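Local coordinates for amino acid ABC transporter, periplasmic amino acid-binding protein, putative (Streptococcus pneumoniae, PDB 4I62) that binds L-arginine between its two lobes and probably delivers it to a membrane ABC transporter for amino acid uptake, at residues 126-131 and 196-201; 108-113 and 223-228; 151-156 and 170-175. All blocks are in the same frame, centred on the assembly; numbering follows the deposited sequence.

Contact 1. Residues 126-131 and 196-201. With ARG (arginine), chain B.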
loop_
_atom_site.group_PDB
_atom_site.type_symbol
_atom_site.label_atom_id
_atom_site.label_comp_id
_atom_site.label_asym_id
_atom_site.label_seq_id
_atom_site.Cartn_x
_atom_site.Cartn_y
_atom_site.Cartn_z
ATOM N N TYR A 126 0.134 -9.457 -5.158
ATOM C CA TYR A 126 1.060 -9.578 -4.035
ATOM C C TYR A 126 0.255 -10.080 -2.864
ATOM O O TYR A 126 -0.956 -9.784 -2.760
ATOM C CB TYR A 126 1.642 -8.209 -3.657
ATOM C CG TYR A 126 2.756 -8.278 -2.658
ATOM C CD1 TYR A 126 4.030 -8.613 -3.073
ATOM C CD2 TYR A 126 2.555 -8.016 -1.311
ATOM C CE1 TYR A 126 5.084 -8.711 -2.177
ATOM C CE2 TYR A 126 3.619 -8.141 -0.386
ATOM C CZ TYR A 126 4.872 -8.468 -0.841
ATOM O OH TYR A 126 5.932 -8.564 0.046
ATOM N N THR A 127 0.888 -10.836 -1.964
ATOM C CA THR A 127 0.225 -11.214 -0.723
ATOM C C THR A 127 1.098 -10.888 0.453
ATOM O O THR A 127 2.305 -11.148 0.466
ATOM C CB THR A 127 -0.139 -12.674 -0.684
ATOM O OG1 THR A 127 1.052 -13.442 -0.851
ATOM C CG2 THR A 127 -1.134 -12.969 -1.775
ATOM N N ALA A 128 0.474 -10.302 1.461
ATOM C CA ALA A 128 1.192 -9.734 2.604
ATOM C C ALA A 128 0.666 -10.240 3.941
ATOM O O ALA A 128 -0.483 -10.669 4.015
ATOM C CB ALA A 128 1.100 -8.197 2.571
ATOM N N LYS A 129 1.543 -10.279 4.949
ATOM C CA LYS A 129 1.149 -10.434 6.360
ATOM C C LYS A 129 1.219 -9.072 7.053
ATOM O O LYS A 129 2.025 -8.214 6.706
ATOM C CB LYS A 129 2.051 -11.431 7.121
ATOM C CG LYS A 129 1.972 -12.873 6.615
ATOM C CD LYS A 129 2.878 -13.783 7.418
ATOM C CE LYS A 129 2.707 -15.248 7.018
ATOM N NZ LYS A 129 3.644 -16.131 7.771
ATOM N N ASN A 130 0.394 -8.888 8.078
ATOM C CA ASN A 130 0.452 -7.704 8.921
ATOM C C ASN A 130 1.444 -7.853 10.061
ATOM O O ASN A 130 1.547 -8.921 10.663
ATOM C CB ASN A 130 -0.945 -7.386 9.447
ATOM C CG ASN A 130 -1.823 -6.867 8.334
ATOM O OD1 ASN A 130 -1.641 -5.762 7.883
ATOM N ND2 ASN A 130 -2.689 -7.734 7.788
ATOM N N LYS A 131 2.162 -6.777 10.356
ATOM C CA LYS A 131 3.164 -6.727 11.412
ATOM C C LYS A 131 3.000 -5.451 12.217
ATOM O O LYS A 131 2.202 -4.573 11.838
ATOM C CB LYS A 131 4.581 -6.770 10.833
ATOM C CG LYS A 131 4.875 -7.961 9.970
ATOM C CD LYS A 131 4.956 -9.191 10.806
ATOM C CE LYS A 131 5.744 -10.250 10.082
ATOM N NZ LYS A 131 6.173 -11.284 11.066
ATOM N N ILE A 196 0.579 -0.536 12.966
ATOM C CA ILE A 196 0.325 -1.726 12.166
ATOM C C ILE A 196 0.623 -1.449 10.704
ATOM O O ILE A 196 -0.000 -0.547 10.104
ATOM C CB ILE A 196 -1.144 -2.216 12.295
ATOM C CG1 ILE A 196 -1.599 -2.302 13.751
ATOM C CG2 ILE A 196 -1.340 -3.526 11.556
ATOM C CD1 ILE A 196 -3.057 -2.672 13.909
ATOM N N PHE A 197 1.530 -2.211 10.094
ATOM C CA PHE A 197 1.804 -2.111 8.670
ATOM C C PHE A 197 2.023 -3.508 8.101
ATOM O O PHE A 197 2.552 -4.400 8.769
ATOM C CB PHE A 197 3.110 -1.335 8.359
ATOM C CG PHE A 197 3.045 0.162 8.476
ATOM C CD1 PHE A 197 2.043 0.914 7.921
ATOM C CD2 PHE A 197 4.046 0.834 9.161
ATOM C CE1 PHE A 197 2.026 2.329 8.055
ATOM C CE2 PHE A 197 4.056 2.220 9.255
ATOM C CZ PHE A 197 3.060 2.965 8.697
ATOM N N GLU A 198 1.678 -3.666 6.824
ATOM C CA GLU A 198 2.038 -4.886 6.104
ATOM C C GLU A 198 3.566 -5.047 6.060
ATOM O O GLU A 198 4.308 -4.057 5.966
ATOM C CB GLU A 198 1.402 -4.863 4.714
ATOM C CG GLU A 198 -0.119 -5.122 4.841
ATOM C CD GLU A 198 -1.029 -4.404 3.839
ATOM O OE1 GLU A 198 -0.652 -3.339 3.289
ATOM O OE2 GLU A 198 -2.175 -4.867 3.675
ATOM N N GLU A 199 4.012 -6.291 6.113
ATOM C CA GLU A 199 5.403 -6.633 6.344
ATOM C C GLU A 199 6.429 -5.874 5.473
ATOM O O GLU A 199 7.394 -5.338 6.018
ATOM C CB GLU A 199 5.599 -8.150 6.240
ATOM C CG GLU A 199 7.025 -8.576 6.567
ATOM C CD GLU A 199 7.192 -10.086 6.712
ATOM O OE1 GLU A 199 6.316 -10.852 6.251
ATOM O OE2 GLU A 199 8.256 -10.534 7.218
ATOM N N PRO A 200 6.261 -5.837 4.145
ATOM C CA PRO A 200 7.319 -5.194 3.332
ATOM C C PRO A 200 7.430 -3.700 3.620
ATOM O O PRO A 200 8.509 -3.125 3.583
ATOM C CB PRO A 200 6.848 -5.434 1.879
ATOM C CG PRO A 200 5.387 -5.712 1.987
ATOM C CD PRO A 200 5.217 -6.444 3.297
ATOM N N VAL A 201 6.301 -3.081 3.923
ATOM C CA VAL A 201 6.254 -1.656 4.234
ATOM C C VAL A 201 6.876 -1.390 5.615
ATOM O O VAL A 201 7.683 -0.473 5.787
ATOM C CB VAL A 201 4.804 -1.134 4.110
ATOM C CG1 VAL A 201 4.694 0.307 4.577
ATOM C CG2 VAL A 201 4.373 -1.262 2.652
HETATM N N ARG B . -3.125 -2.533 1.971
HETATM C CA ARG B . -3.827 -1.523 2.807
HETATM C C ARG B . -5.225 -1.230 2.270
HETATM O O ARG B . -5.500 -1.523 1.087
HETATM C CB ARG B . -2.987 -0.270 2.971
HETATM C CG ARG B . -2.566 0.359 1.641
HETATM C CD ARG B . -1.985 1.746 1.827
HETATM N NE ARG B . -1.327 2.175 0.607
HETATM C CZ ARG B . -0.748 3.344 0.428
HETATM N NH1 ARG B . -0.186 3.631 -0.741
HETATM N NH2 ARG B . -0.736 4.238 1.415
HETATM O OXT ARG B . -6.036 -0.645 3.062
HETATM O O HOH W 1 4.414 -10.769 4.212
HETATM O O HOH W 2 7.531 -12.702 8.924
#

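Contact 2. Residues 108-113 and 223-228. With ARG (arginine), chain B.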
loop_
_atom_site.group_PDB
_atom_site.type_symbol
_atom_site.label_atom_id
_atom_site.label_comp_id
_atom_site.label_asym_id
_atom_site.label_seq_id
_atom_site.Cartn_x
_atom_site.Cartn_y
_atom_site.Cartn_z
ATOM N N GLY A 108 -0.990 -0.365 -3.528
ATOM C CA GLY A 108 -0.925 -1.356 -2.462
ATOM C C GLY A 108 -2.299 -1.654 -1.877
ATOM O O GLY A 108 -2.423 -1.871 -0.673
ATOM N N VAL A 109 -3.316 -1.703 -2.730
ATOM C CA VAL A 109 -4.707 -1.840 -2.286
ATOM C C VAL A 109 -5.086 -3.295 -2.014
ATOM O O VAL A 109 -5.021 -4.142 -2.940
ATOM C CB VAL A 109 -5.693 -1.254 -3.325
ATOM C CG1 VAL A 109 -7.129 -1.413 -2.869
ATOM C CG2 VAL A 109 -5.385 0.186 -3.618
ATOM N N SER A 110 -5.468 -3.606 -0.784
ATOM C CA SER A 110 -5.933 -4.921 -0.446
ATOM C C SER A 110 -7.350 -5.165 -0.933
ATOM O O SER A 110 -8.263 -4.334 -0.786
ATOM C CB SER A 110 -5.967 -5.043 1.079
ATOM O OG SER A 110 -4.676 -4.850 1.665
ATOM N N LYS A 111 -7.599 -6.379 -1.451
ATOM C CA LYS A 111 -8.995 -6.782 -1.690
ATOM C C LYS A 111 -9.742 -7.024 -0.393
ATOM O O LYS A 111 -9.205 -7.614 0.564
ATOM C CB LYS A 111 -9.092 -8.090 -2.444
ATOM C CG LYS A 111 -8.496 -7.978 -3.743
ATOM C CD LYS A 111 -8.624 -9.276 -4.536
ATOM C CE LYS A 111 -10.056 -9.722 -4.695
ATOM N NZ LYS A 111 -10.124 -11.069 -5.388
ATOM N N THR A 112 -10.972 -6.566 -0.335
ATOM C CA THR A 112 -11.843 -6.945 0.776
ATOM C C THR A 112 -13.234 -7.190 0.225
ATOM O O THR A 112 -13.550 -6.750 -0.877
ATOM C CB THR A 112 -11.946 -5.858 1.841
ATOM O OG1 THR A 112 -12.661 -4.749 1.309
ATOM C CG2 THR A 112 -10.583 -5.405 2.359
ATOM N N ASP A 113 -14.076 -7.881 0.985
ATOM C CA ASP A 113 -15.442 -8.116 0.527
ATOM C C ASP A 113 -16.207 -6.825 0.384
ATOM O O ASP A 113 -16.929 -6.648 -0.594
ATOM C CB ASP A 113 -16.190 -9.076 1.458
ATOM C CG ASP A 113 -15.728 -10.513 1.299
ATOM O OD1 ASP A 113 -14.960 -10.794 0.354
ATOM O OD2 ASP A 113 -16.155 -11.373 2.108
ATOM N N GLN A 223 -7.907 -14.273 6.978
ATOM C CA GLN A 223 -8.075 -14.440 5.536
ATOM C C GLN A 223 -6.953 -13.757 4.754
ATOM O O GLN A 223 -6.221 -12.938 5.299
ATOM C CB GLN A 223 -9.423 -13.876 5.085
ATOM C CG GLN A 223 -9.504 -12.351 5.102
ATOM C CD GLN A 223 -10.608 -11.819 4.196
ATOM O OE1 GLN A 223 -11.793 -11.907 4.529
ATOM N NE2 GLN A 223 -10.224 -11.279 3.035
ATOM N N ASP A 224 -6.840 -14.105 3.475
ATOM C CA ASP A 224 -5.854 -13.517 2.571
ATOM C C ASP A 224 -5.820 -11.993 2.620
ATOM O O ASP A 224 -6.860 -11.348 2.600
ATOM C CB ASP A 224 -6.194 -13.903 1.127
ATOM C CG ASP A 224 -5.905 -15.363 0.816
ATOM O OD1 ASP A 224 -5.667 -16.151 1.763
ATOM O OD2 ASP A 224 -5.925 -15.713 -0.393
ATOM N N ASP A 225 -4.623 -11.423 2.678
ATOM C CA ASP A 225 -4.433 -10.018 2.412
ATOM C C ASP A 225 -3.679 -9.929 1.089
ATOM O O ASP A 225 -2.439 -10.011 1.068
ATOM C CB ASP A 225 -3.619 -9.390 3.539
ATOM C CG ASP A 225 -3.426 -7.896 3.365
ATOM O OD1 ASP A 225 -3.940 -7.315 2.371
ATOM O OD2 ASP A 225 -2.770 -7.307 4.250
ATOM N N SER A 226 -4.423 -9.790 0.009
ATOM C CA SER A 226 -3.846 -9.742 -1.328
ATOM C C SER A 226 -4.045 -8.393 -1.975
ATOM O O SER A 226 -5.152 -7.828 -1.945
ATOM C CB SER A 226 -4.506 -10.796 -2.201
ATOM O OG SER A 226 -4.243 -12.087 -1.671
ATOM N N TYR A 227 -2.962 -7.839 -2.549
ATOM C CA TYR A 227 -3.052 -6.584 -3.256
ATOM C C TYR A 227 -3.559 -6.811 -4.691
ATOM O O TYR A 227 -3.211 -7.801 -5.333
ATOM C CB TYR A 227 -1.690 -5.900 -3.380
ATOM C CG TYR A 227 -1.034 -5.407 -2.136
ATOM C CD1 TYR A 227 -1.657 -5.450 -0.899
ATOM C CD2 TYR A 227 0.259 -4.887 -2.225
ATOM C CE1 TYR A 227 -0.988 -4.963 0.253
ATOM C CE2 TYR A 227 0.921 -4.416 -1.110
ATOM C CZ TYR A 227 0.301 -4.464 0.119
ATOM O OH TYR A 227 0.999 -3.956 1.206
ATOM N N ALA A 228 -4.364 -5.856 -5.159
ATOM C CA ALA A 228 -4.913 -5.906 -6.500
ATOM C C ALA A 228 -5.132 -4.483 -6.999
ATOM O O ALA A 228 -5.131 -3.509 -6.213
ATOM C CB ALA A 228 -6.197 -6.708 -6.506
HETATM N N ARG B . -3.125 -2.533 1.971
HETATM C CA ARG B . -3.827 -1.523 2.807
HETATM C C ARG B . -5.225 -1.230 2.270
HETATM O O ARG B . -5.500 -1.523 1.087
HETATM C CB ARG B . -2.987 -0.270 2.971
HETATM C CG ARG B . -2.566 0.359 1.641
HETATM C CD ARG B . -1.985 1.746 1.827
HETATM N NE ARG B . -1.327 2.175 0.607
HETATM C CZ ARG B . -0.748 3.344 0.428
HETATM N NH1 ARG B . -0.186 3.631 -0.741
HETATM N NH2 ARG B . -0.736 4.238 1.415
HETATM O OXT ARG B . -6.036 -0.645 3.062
HETATM O O HOH W 3 -3.019 -1.698 -5.689
HETATM O O HOH W 4 -7.342 -9.619 0.384
HETATM O O HOH W 5 -13.096 -9.090 3.581
#

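Contact 3. Residues 151-156 and 170-175. With ARG (arginine), chain B.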
loop_
_atom_site.group_PDB
_atom_site.type_symbol
_atom_site.label_atom_id
_atom_site.label_comp_id
_atom_site.label_asym_id
_atom_site.label_seq_id
_atom_site.Cartn_x
_atom_site.Cartn_y
_atom_site.Cartn_z
ATOM N N LYS A 151 -2.506 0.136 25.491
ATOM C CA LYS A 151 -1.480 0.811 24.712
ATOM C C LYS A 151 -2.109 1.640 23.602
ATOM O O LYS A 151 -3.298 1.516 23.301
ATOM C CB LYS A 151 -0.502 -0.208 24.096
ATOM C CG LYS A 151 0.155 -1.128 25.115
ATOM C CD LYS A 151 0.977 -0.302 26.098
ATOM C CE LYS A 151 1.496 -1.109 27.282
ATOM N NZ LYS A 151 2.526 -2.102 26.866
ATOM N N LYS A 152 -1.294 2.492 22.985
ATOM C CA LYS A 152 -1.709 3.366 21.899
ATOM C C LYS A 152 -1.186 2.804 20.570
ATOM O O LYS A 152 0.014 2.611 20.412
ATOM C CB LYS A 152 -1.141 4.780 22.132
ATOM C CG LYS A 152 -1.517 5.385 23.478
ATOM C CD LYS A 152 -0.574 6.497 23.898
ATOM C CE LYS A 152 -0.985 7.074 25.244
ATOM N NZ LYS A 152 -1.131 6.012 26.299
ATOM N N VAL A 153 -2.104 2.546 19.641
ATOM C CA VAL A 153 -1.755 1.862 18.396
ATOM C C VAL A 153 -2.220 2.695 17.209
ATOM O O VAL A 153 -3.391 3.129 17.157
ATOM C CB VAL A 153 -2.440 0.472 18.353
ATOM C CG1 VAL A 153 -2.061 -0.303 17.089
ATOM C CG2 VAL A 153 -2.055 -0.334 19.594
ATOM N N GLY A 154 -1.319 2.928 16.270
ATOM C CA GLY A 154 -1.629 3.695 15.077
ATOM C C GLY A 154 -1.837 2.851 13.838
ATOM O O GLY A 154 -1.295 1.764 13.690
ATOM N N ALA A 155 -2.585 3.442 12.899
ATOM C CA ALA A 155 -2.790 2.877 11.573
ATOM C C ALA A 155 -3.162 3.994 10.614
ATOM O O ALA A 155 -3.627 5.057 11.028
ATOM C CB ALA A 155 -3.881 1.806 11.574
ATOM N N GLN A 156 -2.998 3.732 9.321
ATOM C CA GLN A 156 -3.313 4.742 8.318
ATOM C C GLN A 156 -4.820 4.854 8.104
ATOM O O GLN A 156 -5.535 3.857 7.929
ATOM C CB GLN A 156 -2.594 4.450 6.995
ATOM C CG GLN A 156 -2.883 5.573 5.953
ATOM C CD GLN A 156 -2.096 5.476 4.658
ATOM O OE1 GLN A 156 -1.994 4.413 4.066
ATOM N NE2 GLN A 156 -1.565 6.582 4.198
ATOM N N GLN A 170 -10.245 -3.262 21.278
ATOM C CA GLN A 170 -11.137 -2.480 22.143
ATOM C C GLN A 170 -10.501 -1.992 23.439
ATOM O O GLN A 170 -11.017 -1.057 24.050
ATOM C CB GLN A 170 -12.411 -3.264 22.472
ATOM C CG GLN A 170 -13.431 -3.303 21.339
ATOM C CD GLN A 170 -13.045 -4.265 20.234
ATOM O OE1 GLN A 170 -12.164 -5.112 20.387
ATOM N NE2 GLN A 170 -13.688 -4.126 19.090
ATOM N N ASN A 171 -9.415 -2.625 23.868
ATOM C CA ASN A 171 -8.747 -2.225 25.096
ATOM C C ASN A 171 -7.563 -1.299 24.851
ATOM O O ASN A 171 -6.796 -1.027 25.775
ATOM C CB ASN A 171 -8.282 -3.447 25.902
ATOM C CG ASN A 171 -9.418 -4.292 26.414
ATOM O OD1 ASN A 171 -10.489 -3.784 26.728
ATOM N ND2 ASN A 171 -9.180 -5.596 26.521
ATOM N N SER A 172 -7.428 -0.834 23.613
ATOM C CA SER A 172 -6.330 0.047 23.220
ATOM C C SER A 172 -6.863 1.431 22.853
ATOM O O SER A 172 -8.026 1.571 22.477
ATOM C CB SER A 172 -5.588 -0.527 21.994
ATOM O OG SER A 172 -5.122 -1.865 22.210
ATOM N N SER A 173 -5.977 2.429 22.879
ATOM C CA SER A 173 -6.275 3.756 22.331
ATOM C C SER A 173 -5.818 3.804 20.881
ATOM O O SER A 173 -4.653 3.547 20.577
ATOM C CB SER A 173 -5.555 4.833 23.138
ATOM O OG SER A 173 -6.055 4.898 24.455
ATOM N N LEU A 174 -6.708 4.114 19.959
ATOM C CA LEU A 174 -6.378 4.020 18.547
ATOM C C LEU A 174 -6.167 5.400 17.903
ATOM O O LEU A 174 -6.926 6.342 18.168
ATOM C CB LEU A 174 -7.482 3.262 17.820
ATOM C CG LEU A 174 -7.763 1.864 18.402
ATOM C CD1 LEU A 174 -8.905 1.176 17.660
ATOM C CD2 LEU A 174 -6.502 0.973 18.435
ATOM N N VAL A 175 -5.116 5.522 17.118
ATOM C CA VAL A 175 -4.759 6.724 16.366
ATOM C C VAL A 175 -4.871 6.362 14.896
ATOM O O VAL A 175 -4.299 5.372 14.464
ATOM C CB VAL A 175 -3.318 7.176 16.735
ATOM C CG1 VAL A 175 -2.822 8.289 15.816
ATOM C CG2 VAL A 175 -3.298 7.663 18.182
HETATM N N ARG B . -3.125 -2.533 1.971
HETATM C CA ARG B . -3.827 -1.523 2.807
HETATM C C ARG B . -5.225 -1.230 2.270
HETATM O O ARG B . -5.500 -1.523 1.087
HETATM C CB ARG B . -2.987 -0.270 2.971
HETATM C CG ARG B . -2.566 0.359 1.641
HETATM C CD ARG B . -1.985 1.746 1.827
HETATM N NE ARG B . -1.327 2.175 0.607
HETATM C CZ ARG B . -0.748 3.344 0.428
HETATM N NH1 ARG B . -0.186 3.631 -0.741
HETATM N NH2 ARG B . -0.736 4.238 1.415
HETATM O OXT ARG B . -6.036 -0.645 3.062
#

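Contact 1. Residues 126-131 and 196-201
Lys131 and Phe197 face each other as a hydrogen-bonded antiparallel pair, joining two strands of the larger sheet in this type II periplasmic binding protein fold. Lys131 N reaches Phe197 O at 2.9 Å, and Phe197 N returns to Lys131 O at 3.0 Å. One residue pair further on, Asn130 and Glu198 form the non-hydrogen-bonded pair, and strand 194-198 then turns into helix 199-208. Glu199 N, in the first turn of that helix, still gives its hydrogen to Lys129 O.

The tight side is that of Ala128 and Glu198, where Ala128 CB rests against Glu198 CB and CG. Asn130 lies alongside Glu198, amide and carboxylate planes 23° apart, with Asn130 OD1 3.5 Å from Glu198 CG; that oxygen takes its hydrogen bond from Gln161. A bend at chi2 (146°) brings the carboxylate of Glu198 to the bound arginine, whose amino group bonds to OE1 and more weakly to OE2, while Tyr227 OH also bonds to OE1. Near the other end Pro200 CG meets Tyr126 obliquely, 3.5 Å from its OH.

The outer side is wetter. Lys131 and Glu199 run side by side, their aliphatic parts touching, but NZ and OE2 stay 4.4 Å apart, beyond a salt bridge. One water joins Lys129 N to Glu199 OE1; another accepts from Lys131 NZ and donates to Glu199 OE2, each bond 2.9 Å long.

Contact 2. Residues 108-113 and 223-228
The Tyr227 ring lies flat against Gly108. On that face the CA of Gly108 makes a CH-pi contact, 3.9 Å from the ring centroid and 18° off the normal, while Gly108 O sits above the rim, 3.5 Å from Tyr227 CE1. The opposite face is turned to the Tyr126 ring, the planes about 35° apart, and Phe52 packs edge-to-face. At the edge, near the ring plane, comes Ser110 OG; the amino group of the bound arginine approaches obliquely. Chi2 of Tyr227, at -5°, turns the ring into the orientation that lets Gly108 lie across it.

The other flat group is the carboxylate of Asp225. Its OD1 accepts from Ser110 OG at 2.7 Å through the syn lone pair, on the side of OD2. Because this bond uses the hydroxyl proton, the serine oxygen can receive a hydrogen from the ligand amino group, 2.8 Å from OG. Gly108 O accepts from the same nitrogen, and Ser110 N donates almost straight to the ligand carboxylate atom O. This is the amino acid head-group site in the cleft of a type II periplasmic binding protein, built where the loop after strand 104-105 meets the start of strand 226-232.

Backbone bonds on either side of the single Ser110-Tyr227 bridge hold the two chains together: Ala228 N to Val109 O, and Lys111 N to Ser226 O, both 2.9 Å. Beyond them Lys111 CG lies against the methyl of Ala228, next to Phe121. Water fills in at both ends. One molecule links Val109 N to Ala228 O; another donates to Lys111 O and Asp224 O and accepts from Ser226 N, the bond to Lys111 O being 2.7 Å long.

Contact 3. Residues 151-156 and 170-175
Lys152, Val153 and Gly154 pair in parallel with Ser173, Leu174 and Val175, the two strands of a right-handed beta-alpha-beta unit whose helix 160-168 makes the crossover. The axes of the two short strand segments come within 4.7 Å, at 27° to each other.

Backbone hydrogen bonds do most of the joining. They alternate between the strands: Ser173 N to Lys151 O, Val153 N to Ser173 O, Val175 N to Val153 O and Ala155 N to Val175 O, all between 2.9 and 3.0 Å. The third is the straightest at its hydrogen, 171°, although its donor is tilted from the carbonyl plane of Val153. Three CA-H...O contacts fill in between them; Gly154 CA, for instance, lies 3.2 Å from Val175 O. On its other side strand 152-156 bonds to strand 194-198 through Gly154, so it is held along both edges.

Apolar contacts are fewer. On the face that carries Val153 and Leu174, the leucine bends back across the gap: CG lies anti to its own carbonyl carbon (chi1 -56°), and CD2 comes to 4.1 Å from Val153 CB. Ala165 of the crossover helix touches Leu174 as well. On the opposite face the aliphatic start of Lys152 lies beside Ser173, CG to CB, before its amine leads away.

Polar side-chain contacts sit at the two ends. Ser172 CB lies 3.3 Å from Lys151 O, and its OG bonds to Leu148 O. Contact with the ligand belongs to the C-terminal end of strand 152-156. Gln156 extends from the strand, its amide nitrogen bonded to Pro178 O and Asn46 OD1, and its OE1 accepts from the guanidinium NH2 of the bound arginine at 2.9 Å.

Overall arrangement
All three contacts reach the same bound arginine. Contacts 1 and 2, with centres about 11 Å apart, hold its amino acid end: both bind the amino group, and contact 2 also the carboxylate. They touch: Glu198 OE1 lies 2.7 Å from Tyr227 OH, and Glu198 OE2 2.6 Å from Asp225 OD2, close enough that a proton is probably shared there. Contact 3 reaches the guanidinium end through Gln156 alone; its centre lies about 18 Å from contact 1's and about 22 Å from contact 2's. Strand 194-198 connects contacts 1 and 3 by a probable hydrogen bond, 3.1 Å, from Ile196 N to Gly154 O; the nearest atoms of contacts 2 and 3 are about 8 Å apart.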